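Local coordinates for HRDC domain-containing protein (Bifidobacterium adolescentis ATCC 15703, PDB 3CYM) that is uncharacterised but, as a ribonuclease D-like protein, probably binds nucleic acid and trims it as a 3'-5' exonuclease, at residues 194-202 / 415-423; 267-278 / 312-323. One frame throughout, in Å; residues are numbered along the deposited sequence. Where two conformers were deposited one is given.

Contact 1: residues 194-202 / 415-423. With GOL (glycerol), chain D.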
loop_
_atom_site.group_PDB
_atom_site.type_symbol
_atom_site.label_atom_id
_atom_site.label_comp_id
_atom_site.label_asym_id
_atom_site.label_seq_id
_atom_site.Cartn_x
_atom_site.Cartn_y
_atom_site.Cartn_z
ATOM N N GLU A 194 11.390 -16.652 15.306
ATOM C CA GLU A 194 11.054 -17.506 14.159
ATOM C C GLU A 194 9.686 -17.176 13.547
ATOM O O GLU A 194 9.466 -17.401 12.354
ATOM C CB GLU A 194 11.223 -19.015 14.429
ATOM C CG GLU A 194 10.747 -19.536 15.778
ATOM C CD GLU A 194 11.822 -19.477 16.853
ATOM O OE1 GLU A 194 11.497 -19.112 18.005
ATOM O OE2 GLU A 194 12.990 -19.795 16.547
ATOM N N TRP A 195 8.788 -16.625 14.362
ATOM C CA TRP A 195 7.506 -16.113 13.882
ATOM C C TRP A 195 7.801 -14.947 12.958
ATOM O O TRP A 195 7.287 -14.899 11.843
ATOM C CB TRP A 195 6.662 -15.577 15.035
ATOM C CG TRP A 195 6.116 -16.561 16.017
ATOM C CD1 TRP A 195 6.433 -17.882 16.149
ATOM C CD2 TRP A 195 5.169 -16.269 17.046
ATOM N NE1 TRP A 195 5.730 -18.433 17.188
ATOM C CE2 TRP A 195 4.943 -17.464 17.756
ATOM C CE3 TRP A 195 4.484 -15.104 17.433
ATOM C CZ2 TRP A 195 4.055 -17.536 18.836
ATOM C CZ3 TRP A 195 3.594 -15.178 18.499
ATOM C CH2 TRP A 195 3.393 -16.383 19.190
ATOM N N ALA A 196 8.638 -14.025 13.445
ATOM C CA ALA A 196 9.123 -12.876 12.676
ATOM C C ALA A 196 9.716 -13.299 11.334
ATOM O O ALA A 196 9.242 -12.853 10.284
ATOM C CB ALA A 196 10.124 -12.074 13.483
ATOM N N GLN A 197 10.709 -14.190 11.376
ATOM C CA GLN A 197 11.345 -14.698 10.160
ATOM C C GLN A 197 10.358 -15.255 9.117
ATOM O O GLN A 197 10.460 -14.910 7.933
ATOM C CB GLN A 197 12.435 -15.723 10.506
ATOM C CG GLN A 197 13.413 -16.024 9.368
ATOM C CD GLN A 197 13.885 -14.762 8.649
ATOM O OE1 GLN A 197 14.415 -13.834 9.267
ATOM N NE2 GLN A 197 13.695 -14.728 7.338
ATOM N N GLU A 198 9.395 -16.072 9.561
ATOM C CA GLU A 198 8.331 -16.614 8.685
ATOM C C GLU A 198 7.445 -15.525 8.073
ATOM O O GLU A 198 6.968 -15.658 6.935
ATOM C CB GLU A 198 7.434 -17.590 9.455
ATOM C CG GLU A 198 8.027 -18.964 9.711
ATOM C CD GLU A 198 6.995 -19.971 10.210
ATOM O OE1 GLU A 198 7.358 -20.829 11.043
ATOM O OE2 GLU A 198 5.826 -19.914 9.771
ATOM N N GLU A 199 7.211 -14.459 8.838
ATOM C CA GLU A 199 6.414 -13.347 8.361
ATOM C C GLU A 199 7.190 -12.517 7.354
ATOM O O GLU A 199 6.592 -11.929 6.455
ATOM C CB GLU A 199 5.926 -12.473 9.514
ATOM C CG GLU A 199 4.880 -13.110 10.409
ATOM C CD GLU A 199 3.641 -13.533 9.656
ATOM O OE1 GLU A 199 3.404 -14.758 9.570
ATOM O OE2 GLU A 199 2.911 -12.651 9.148
ATOM N N PHE A 200 8.518 -12.488 7.496
ATOM C CA PHE A 200 9.385 -11.784 6.542
ATOM C C PHE A 200 9.474 -12.550 5.216
ATOM O O PHE A 200 9.306 -11.970 4.126
ATOM C CB PHE A 200 10.797 -11.595 7.104
ATOM C CG PHE A 200 10.853 -10.869 8.416
ATOM C CD1 PHE A 200 9.876 -9.944 8.780
ATOM C CD2 PHE A 200 11.921 -11.091 9.283
ATOM C CE1 PHE A 200 9.950 -9.285 9.993
ATOM C CE2 PHE A 200 12.008 -10.431 10.489
ATOM C CZ PHE A 200 11.029 -9.524 10.849
ATOM N N ASP A 201 9.756 -13.850 5.325
ATOM C CA ASP A 201 9.751 -14.769 4.191
ATOM C C ASP A 201 8.503 -14.621 3.316
ATOM O O ASP A 201 8.605 -14.518 2.098
ATOM C CB ASP A 201 9.831 -16.213 4.691
ATOM C CG ASP A 201 11.204 -16.586 5.220
ATOM O OD1 ASP A 201 12.172 -15.829 5.010
ATOM O OD2 ASP A 201 11.310 -17.661 5.842
ATOM N N TYR A 202 7.337 -14.606 3.962
ATOM C CA TYR A 202 6.040 -14.495 3.301
ATOM C C TYR A 202 5.797 -13.118 2.664
ATOM O O TYR A 202 5.253 -13.030 1.556
ATOM C CB TYR A 202 4.935 -14.822 4.310
ATOM C CG TYR A 202 3.521 -14.561 3.833
ATOM C CD1 TYR A 202 2.882 -15.443 2.962
ATOM C CD2 TYR A 202 2.807 -13.445 4.284
ATOM C CE1 TYR A 202 1.574 -15.209 2.541
ATOM C CE2 TYR A 202 1.505 -13.200 3.867
ATOM C CZ TYR A 202 0.897 -14.084 3.000
ATOM O OH TYR A 202 -0.389 -13.843 2.592
ATOM N N GLY A 415 -3.491 -19.602 3.355
ATOM C CA GLY A 415 -2.287 -18.782 3.274
ATOM C C GLY A 415 -1.682 -18.425 4.619
ATOM O O GLY A 415 -0.772 -17.587 4.686
ATOM N N ALA A 416 -2.191 -19.044 5.688
ATOM C CA ALA A 416 -1.619 -18.874 7.026
ATOM C C ALA A 416 -0.281 -19.571 7.139
ATOM O O ALA A 416 -0.073 -20.654 6.589
ATOM C CB ALA A 416 -2.569 -19.392 8.108
ATOM N N ARG A 417 0.615 -18.954 7.893
ATOM C CA ARG A 417 1.967 -19.460 8.051
ATOM C C ARG A 417 1.996 -20.653 8.985
ATOM O O ARG A 417 1.068 -20.852 9.774
ATOM C CB ARG A 417 2.888 -18.346 8.548
ATOM C CG ARG A 417 3.520 -17.539 7.431
ATOM C CD ARG A 417 2.486 -16.809 6.594
ATOM N NE ARG A 417 2.131 -15.538 7.211
ATOM C CZ ARG A 417 0.983 -14.896 7.030
ATOM N NH1 ARG A 417 0.786 -13.739 7.641
ATOM N NH2 ARG A 417 0.032 -15.399 6.258
ATOM N N ASP A 418 3.057 -21.448 8.873
ATOM C CA ASP A 418 3.242 -22.631 9.706
ATOM C C ASP A 418 3.161 -22.332 11.200
ATOM O O ASP A 418 2.556 -23.099 11.937
ATOM C CB ASP A 418 4.572 -23.320 9.388
ATOM C CG ASP A 418 4.648 -23.832 7.960
ATOM O OD1 ASP A 418 3.620 -23.817 7.244
ATOM O OD2 ASP A 418 5.754 -24.256 7.557
ATOM N N TRP A 419 3.749 -21.219 11.644
ATOM C CA TRP A 419 3.708 -20.862 13.068
ATOM C C TRP A 419 2.294 -20.529 13.549
ATOM O O TRP A 419 1.951 -20.808 14.695
ATOM C CB TRP A 419 4.680 -19.726 13.410
ATOM C CG TRP A 419 4.303 -18.352 12.893
ATOM C CD1 TRP A 419 4.668 -17.800 11.699
ATOM C CD2 TRP A 419 3.516 -17.357 13.566
ATOM N NE1 TRP A 419 4.152 -16.532 11.577
ATOM C CE2 TRP A 419 3.450 -16.227 12.714
ATOM C CE3 TRP A 419 2.862 -17.306 14.806
ATOM C CZ2 TRP A 419 2.738 -15.066 13.052
ATOM C CZ3 TRP A 419 2.165 -16.147 15.147
ATOM C CH2 TRP A 419 2.107 -15.046 14.271
ATOM N N GLN A 420 1.490 -19.953 12.656
ATOM C CA GLN A 420 0.127 -19.555 12.975
ATOM C C GLN A 420 -0.737 -20.787 13.116
ATOM O O GLN A 420 -1.486 -20.897 14.069
ATOM C CB GLN A 420 -0.437 -18.621 11.911
ATOM C CG GLN A 420 0.386 -17.376 11.716
ATOM C CD GLN A 420 -0.238 -16.398 10.778
ATOM O OE1 GLN A 420 -0.663 -16.752 9.680
ATOM N NE2 GLN A 420 -0.305 -15.149 11.202
ATOM N N VAL A 421 -0.582 -21.718 12.177
ATOM C CA VAL A 421 -1.249 -23.026 12.192
ATOM C C VAL A 421 -0.872 -23.870 13.423
ATOM O O VAL A 421 -1.743 -24.401 14.101
ATOM C CB VAL A 421 -0.963 -23.804 10.876
ATOM C CG1 VAL A 421 -1.563 -25.197 10.914
ATOM C CG2 VAL A 421 -1.508 -23.038 9.685
ATOM N N SER A 422 0.421 -23.973 13.713
ATOM C CA SER A 422 0.902 -24.682 14.897
ATOM C C SER A 422 0.415 -24.103 16.224
ATOM O O SER A 422 0.163 -24.844 17.165
ATOM C CB SER A 422 2.422 -24.721 14.893
ATOM O OG SER A 422 2.889 -25.455 13.777
ATOM N N LEU A 423 0.283 -22.779 16.287
ATOM C CA LEU A 423 -0.201 -22.097 17.484
ATOM C C LEU A 423 -1.715 -22.203 17.648
ATOM O O LEU A 423 -2.223 -22.277 18.759
ATOM C CB LEU A 423 0.218 -20.625 17.454
ATOM C CG LEU A 423 0.029 -19.759 18.699
ATOM C CD1 LEU A 423 0.830 -20.290 19.893
ATOM C CD2 LEU A 423 0.394 -18.321 18.388
HETATM C C1 GOL D . -1.986 -11.791 7.966
HETATM O O1 GOL D . -2.182 -13.063 7.383
HETATM C C2 GOL D . -1.604 -11.979 9.429
HETATM O O2 GOL D . -2.647 -11.473 10.222
HETATM C C3 GOL D . -0.305 -11.238 9.740
HETATM O O3 GOL D . 0.437 -11.967 10.695
HETATM O O HOH W 1 5.084 -20.449 6.970
#
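W195 and W419 meet in an offset stack, the five-membered ring of W195 lying over the six-membered ring of W419 with centroids 4.2 Å apart and planes at 15°. W419 CG sits between its own backbone N and carbonyl carbon (chi1 71°), which lays the indole along helix 194-202: CA of W195 rests over its five-membered ring, while NE1 reaches E199. At the far end of the stack, W195 CH2 meets L423 CD2 at 3.7 Å.

E199 bends at chi2 (-58°) and brings its carboxylate to R417, which grips it side-on, NE to OE1 and NH1 to OE2 at 2.8 Å, the latter bond nearly straight and on the syn lone pair. OE1 also accepts from W419 NE1 at 2.8 Å, from the opposite face of the carboxylate plane, so three bonds fix this buried group. The R417 guanidinium lies flat on the Y202 ring, centres 3.9 Å apart, and donates from NH2 to G415 O; glycerol, probably from the crystallisation liquor, accepts from NH1 at its edge. E198, extended beyond CG, takes W419 N on OE2 at 3.1 Å, tying down the first turn of helix 418-423.

R417 is the N-cap residue of that helix, and G415 closes helix 407-414 in a Schellman motif. Here the C-terminal HRDC-like domain docks this loop and the start of helix 418-433 on helix 193-207, with L127 of helix 121-127 touching both tryptophans.

Contact 2: residues 267-278 / 312-323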
loop_
_atom_site.group_PDB
_atom_site.type_symbol
_atom_site.label_atom_id
_atom_site.label_comp_id
_atom_site.label_asym_id
_atom_site.label_seq_id
_atom_site.Cartn_x
_atom_site.Cartn_y
_atom_site.Cartn_z
ATOM N N VAL A 267 -23.728 12.057 -13.820
ATOM C CA VAL A 267 -24.098 11.841 -15.223
ATOM C C VAL A 267 -24.675 10.442 -15.463
ATOM O O VAL A 267 -25.424 10.230 -16.417
ATOM C CB VAL A 267 -22.940 12.162 -16.218
ATOM C CG1 VAL A 267 -22.556 13.614 -16.140
ATOM C CG2 VAL A 267 -21.749 11.336 -15.930
ATOM N N ALA A 268 -24.348 9.499 -14.582
ATOM C CA ALA A 268 -24.913 8.152 -14.657
ATOM C C ALA A 268 -26.368 8.164 -14.211
ATOM O O ALA A 268 -27.189 7.426 -14.749
ATOM C CB ALA A 268 -24.098 7.177 -13.828
ATOM N N LYS A 269 -26.673 9.015 -13.233
ATOM C CA LYS A 269 -28.044 9.272 -12.797
ATOM C C LYS A 269 -28.840 9.987 -13.885
ATOM O O LYS A 269 -29.901 9.524 -14.293
ATOM C CB LYS A 269 -28.034 10.141 -11.541
ATOM C CG LYS A 269 -27.816 9.397 -10.239
ATOM C CD LYS A 269 -27.537 10.424 -9.151
ATOM C CE LYS A 269 -27.844 9.894 -7.767
ATOM N NZ LYS A 269 -26.977 8.732 -7.454
ATOM N N ARG A 270 -28.289 11.092 -14.379
ATOM C CA ARG A 270 -29.013 11.997 -15.261
ATOM C C ARG A 270 -29.096 11.536 -16.712
ATOM O O ARG A 270 -30.051 11.878 -17.408
ATOM C CB ARG A 270 -28.394 13.387 -15.204
ATOM C CG ARG A 270 -28.662 14.140 -13.924
ATOM C CD ARG A 270 -29.159 15.525 -14.286
ATOM N NE ARG A 270 -28.604 16.570 -13.440
ATOM C CZ ARG A 270 -28.582 17.860 -13.764
ATOM N NH1 ARG A 270 -29.072 18.273 -14.924
ATOM N NH2 ARG A 270 -28.057 18.739 -12.927
ATOM N N LYS A 271 -28.093 10.774 -17.153
ATOM C CA LYS A 271 -27.977 10.293 -18.541
ATOM C C LYS A 271 -28.235 11.364 -19.629
ATOM O O LYS A 271 -29.262 11.312 -20.314
ATOM C CB LYS A 271 -28.881 9.075 -18.771
ATOM C CG LYS A 271 -28.869 8.058 -17.639
ATOM C CD LYS A 271 -29.722 6.859 -17.980
ATOM C CE LYS A 271 -29.502 5.733 -16.997
ATOM N NZ LYS A 271 -29.778 6.180 -15.614
ATOM N N PRO A 272 -27.307 12.334 -19.785
ATOM C CA PRO A 272 -27.448 13.319 -20.858
ATOM C C PRO A 272 -27.377 12.678 -22.256
ATOM O O PRO A 272 -26.442 11.940 -22.557
ATOM C CB PRO A 272 -26.261 14.262 -20.623
ATOM C CG PRO A 272 -25.255 13.436 -19.883
ATOM C CD PRO A 272 -26.076 12.552 -18.998
ATOM N N HIS A 273 -28.379 12.940 -23.085
ATOM C CA HIS A 273 -28.486 12.308 -24.401
ATOM C C HIS A 273 -27.916 13.194 -25.502
ATOM O O HIS A 273 -27.662 12.726 -26.619
ATOM C CB HIS A 273 -29.947 11.965 -24.720
ATOM C CG HIS A 273 -30.572 11.026 -23.739
ATOM N ND1 HIS A 273 -31.411 11.453 -22.731
ATOM C CD2 HIS A 273 -30.473 9.682 -23.605
ATOM C CE1 HIS A 273 -31.807 10.409 -22.021
ATOM N NE2 HIS A 273 -31.249 9.323 -22.528
ATOM N N ASN A 274 -27.733 14.473 -25.187
ATOM C CA ASN A 274 -27.174 15.424 -26.135
ATOM C C ASN A 274 -26.215 16.424 -25.490
ATOM O O ASN A 274 -25.957 16.352 -24.291
ATOM C CB ASN A 274 -28.291 16.133 -26.910
ATOM C CG ASN A 274 -29.288 16.832 -26.016
ATOM O OD1 ASN A 274 -28.951 17.750 -25.270
ATOM N ND2 ASN A 274 -30.543 16.422 -26.116
ATOM N N ALA A 275 -25.707 17.356 -26.298
ATOM C CA ALA A 275 -24.762 18.381 -25.848
ATOM C C ALA A 275 -25.359 19.402 -24.877
ATOM O O ALA A 275 -24.704 19.773 -23.909
ATOM C CB ALA A 275 -24.138 19.080 -27.044
ATOM N N ALA A 276 -26.592 19.850 -25.136
ATOM C CA ALA A 276 -27.281 20.789 -24.246
ATOM C C ALA A 276 -27.559 20.144 -22.898
ATOM O O ALA A 276 -27.419 20.787 -21.855
ATOM C CB ALA A 276 -28.571 21.290 -24.871
ATOM N N GLN A 277 -27.921 18.864 -22.923
ATOM C CA GLN A 277 -28.200 18.106 -21.703
ATOM C C GLN A 277 -26.930 17.858 -20.901
ATOM O O GLN A 277 -26.975 17.744 -19.677
ATOM C CB GLN A 277 -28.879 16.779 -22.029
ATOM C CG GLN A 277 -30.364 16.907 -22.300
ATOM C CD GLN A 277 -31.088 15.574 -22.280
ATOM O OE1 GLN A 277 -30.531 14.541 -22.649
ATOM N NE2 GLN A 277 -32.345 15.593 -21.850
ATOM N N PHE A 278 -25.804 17.768 -21.604
ATOM C CA PHE A 278 -24.499 17.616 -20.969
ATOM C C PHE A 278 -24.065 18.905 -20.280
ATOM O O PHE A 278 -23.539 18.867 -19.163
ATOM C CB PHE A 278 -23.470 17.182 -22.015
ATOM C CG PHE A 278 -22.102 16.899 -21.459
ATOM C CD1 PHE A 278 -21.802 15.653 -20.918
ATOM C CD2 PHE A 278 -21.100 17.861 -21.520
ATOM C CE1 PHE A 278 -20.530 15.388 -20.410
ATOM C CE2 PHE A 278 -19.834 17.602 -21.020
ATOM C CZ PHE A 278 -19.544 16.365 -20.474
ATOM N N PRO A 312 -14.357 18.499 -21.731
ATOM C CA PRO A 312 -15.697 17.955 -21.507
ATOM C C PRO A 312 -16.236 17.070 -22.633
ATOM O O PRO A 312 -16.836 16.028 -22.344
ATOM C CB PRO A 312 -16.548 19.215 -21.364
ATOM C CG PRO A 312 -15.640 20.161 -20.709
ATOM C CD PRO A 312 -14.295 19.917 -21.321
ATOM N N SER A 313 -15.992 17.469 -23.887
ATOM C CA SER A 313 -16.465 16.741 -25.066
ATOM C C SER A 313 -16.031 15.281 -25.082
ATOM O O SER A 313 -16.728 14.434 -25.634
ATOM C CB SER A 313 -15.981 17.415 -26.354
ATOM O OG SER A 313 -16.571 18.690 -26.529
ATOM N N MET A 314 -14.869 14.998 -24.488
ATOM C CA MET A 314 -14.325 13.637 -24.431
ATOM C C MET A 314 -15.156 12.737 -23.526
ATOM O O MET A 314 -15.283 11.544 -23.784
ATOM C CB MET A 314 -12.869 13.635 -23.946
ATOM C CG MET A 314 -11.912 14.486 -24.782
ATOM S SD MET A 314 -10.264 14.573 -24.046
ATOM C CE MET A 314 -9.491 15.825 -25.064
ATOM N N TRP A 315 -15.707 13.307 -22.456
ATOM C CA TRP A 315 -16.592 12.556 -21.578
ATOM C C TRP A 315 -17.967 12.405 -22.209
ATOM O O TRP A 315 -18.587 11.365 -22.068
ATOM C CB TRP A 315 -16.694 13.202 -20.198
ATOM C CG TRP A 315 -15.358 13.521 -19.578
ATOM C CD1 TRP A 315 -14.893 14.754 -19.248
ATOM C CD2 TRP A 315 -14.320 12.593 -19.225
ATOM N NE1 TRP A 315 -13.633 14.662 -18.709
ATOM C CE2 TRP A 315 -13.256 13.346 -18.682
ATOM C CE3 TRP A 315 -14.186 11.198 -19.310
ATOM C CZ2 TRP A 315 -12.075 12.754 -18.221
ATOM C CZ3 TRP A 315 -13.010 10.611 -18.855
ATOM C CH2 TRP A 315 -11.969 11.392 -18.321
ATOM N N LYS A 316 -18.409 13.437 -22.925
ATOM C CA LYS A 316 -19.685 13.437 -23.656
ATOM C C LYS A 316 -19.782 12.272 -24.650
ATOM O O LYS A 316 -20.788 11.569 -24.674
ATOM C CB LYS A 316 -19.878 14.787 -24.357
ATOM C CG LYS A 316 -21.139 14.921 -25.210
ATOM C CD LYS A 316 -21.491 16.393 -25.479
ATOM C CE LYS A 316 -20.397 17.160 -26.236
ATOM N NZ LYS A 316 -20.325 16.787 -27.680
ATOM N N ASN A 317 -18.718 12.063 -25.432
ATOM C CA ASN A 317 -18.594 10.937 -26.370
ATOM C C ASN A 317 -18.671 9.570 -25.689
ATOM O O ASN A 317 -19.206 8.616 -26.247
ATOM C CB ASN A 317 -17.258 11.006 -27.126
ATOM C CG ASN A 317 -17.164 12.185 -28.089
ATOM O OD1 ASN A 317 -18.170 12.680 -28.604
ATOM N ND2 ASN A 317 -15.930 12.627 -28.348
ATOM N N ILE A 318 -18.105 9.476 -24.491
ATOM C CA ILE A 318 -18.096 8.233 -23.731
ATOM C C ILE A 318 -19.506 7.906 -23.222
ATOM O O ILE A 318 -19.929 6.749 -23.286
ATOM C CB ILE A 318 -17.034 8.287 -22.585
ATOM C CG1 ILE A 318 -15.609 8.350 -23.162
ATOM C CG2 ILE A 318 -17.170 7.117 -21.620
ATOM C CD1 ILE A 318 -15.227 7.192 -24.097
ATOM N N ILE A 319 -20.228 8.932 -22.758
ATOM C CA ILE A 319 -21.599 8.756 -22.273
ATOM C C ILE A 319 -22.505 8.276 -23.420
ATOM O O ILE A 319 -23.349 7.388 -23.214
ATOM C CB ILE A 319 -22.132 10.039 -21.565
ATOM C CG1 ILE A 319 -21.265 10.380 -20.348
ATOM C CG2 ILE A 319 -23.587 9.876 -21.117
ATOM C CD1 ILE A 319 -21.401 11.828 -19.864
ATOM N N GLN A 320 -22.298 8.830 -24.618
ATOM C CA GLN A 320 -22.980 8.397 -25.843
ATOM C C GLN A 320 -22.787 6.909 -26.124
ATOM O O GLN A 320 -23.755 6.195 -26.364
ATOM C CB GLN A 320 -22.460 9.186 -27.041
ATOM C CG GLN A 320 -23.460 10.132 -27.671
ATOM C CD GLN A 320 -23.231 10.280 -29.168
ATOM O OE1 GLN A 320 -22.089 10.269 -29.640
ATOM N NE2 GLN A 320 -24.319 10.405 -29.926
ATOM N N ASP A 321 -21.530 6.467 -26.091
ATOM C CA ASP A 321 -21.149 5.061 -26.274
ATOM C C ASP A 321 -21.814 4.139 -25.264
ATOM O O ASP A 321 -22.367 3.103 -25.631
ATOM C CB ASP A 321 -19.633 4.903 -26.159
ATOM C CG ASP A 321 -18.882 5.656 -27.233
ATOM O OD1 ASP A 321 -19.501 6.009 -28.264
ATOM O OD2 ASP A 321 -17.668 5.901 -27.042
ATOM N N ALA A 322 -21.758 4.534 -23.993
ATOM C CA ALA A 322 -22.371 3.787 -22.908
ATOM C C ALA A 322 -23.888 3.637 -23.091
ATOM O O ALA A 322 -24.446 2.574 -22.818
ATOM C CB ALA A 322 -22.053 4.457 -21.588
ATOM N N LEU A 323 -24.534 4.697 -23.574
ATOM C CA LEU A 323 -25.980 4.726 -23.772
ATOM C C LEU A 323 -26.396 4.032 -25.079
ATOM O O LEU A 323 -27.585 3.803 -25.316
ATOM C CB LEU A 323 -26.508 6.178 -23.734
ATOM C CG LEU A 323 -26.635 6.905 -22.383
ATOM C CD1 LEU A 323 -26.860 8.393 -22.565
ATOM C CD2 LEU A 323 -27.751 6.323 -21.512
#
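The F278 ring carries the CB of K316 on one face, 4.0 Å from the centroid and almost on the ring normal. At its edge lie P312 CB, 3.7 Å from F278 CE2, and I319 CD1, the latter in one of the two conformers of I319. P312 O approaches CZ obliquely at 3.3 Å. With CG anti to the backbone N (chi1 -176°), F278 extends from helix 275-278 toward P312, K316 and I319. The K316 chain passes obliquely over the ring, bringing its CD to A275 CA at 3.8 Å.

The imidazole of H273 has K271 O over one face, and L323 CD1 reaches its CD2 obliquely. L323 splits its two methyls, CD1 against P272 O at 3.6 Å and CD2 against K271 CB at 4.0 Å. Between L323 and F278, I319 in that same conformer puts CG2 on P272 and CD1 on V267 as well as on F278. The contact between the two segments is therefore apolar packing.

The turn linking the two short helices is braced from within, N274 OD1 capping Q277 N and Q277 OE1 accepting from H273 N. Side chains of helix 231-250 touch V267, K271, W315 and L323, while K271 NZ pairs with D230 just before that helix.

In the fold
Contact 1 and contact 2 lie on opposite sides of the chain's centre, their own centres 52 Å apart and their nearest atoms about 35 Å apart, so they do not touch. Along the chain, contact 2 falls wholly between the two halves of contact 1. The chain leaves helix 193-207, builds the central helical region, whose segment 267-278 falls in the HRDC family match and packs on helix 312-323 in contact 2, and then returns to set helix 418-433 against helix 193-207. Contact 1 thus brings the C-terminal HRDC-like region back to a helix following the exonuclease sheet, whereas contact 2 is internal to the remote central helical part.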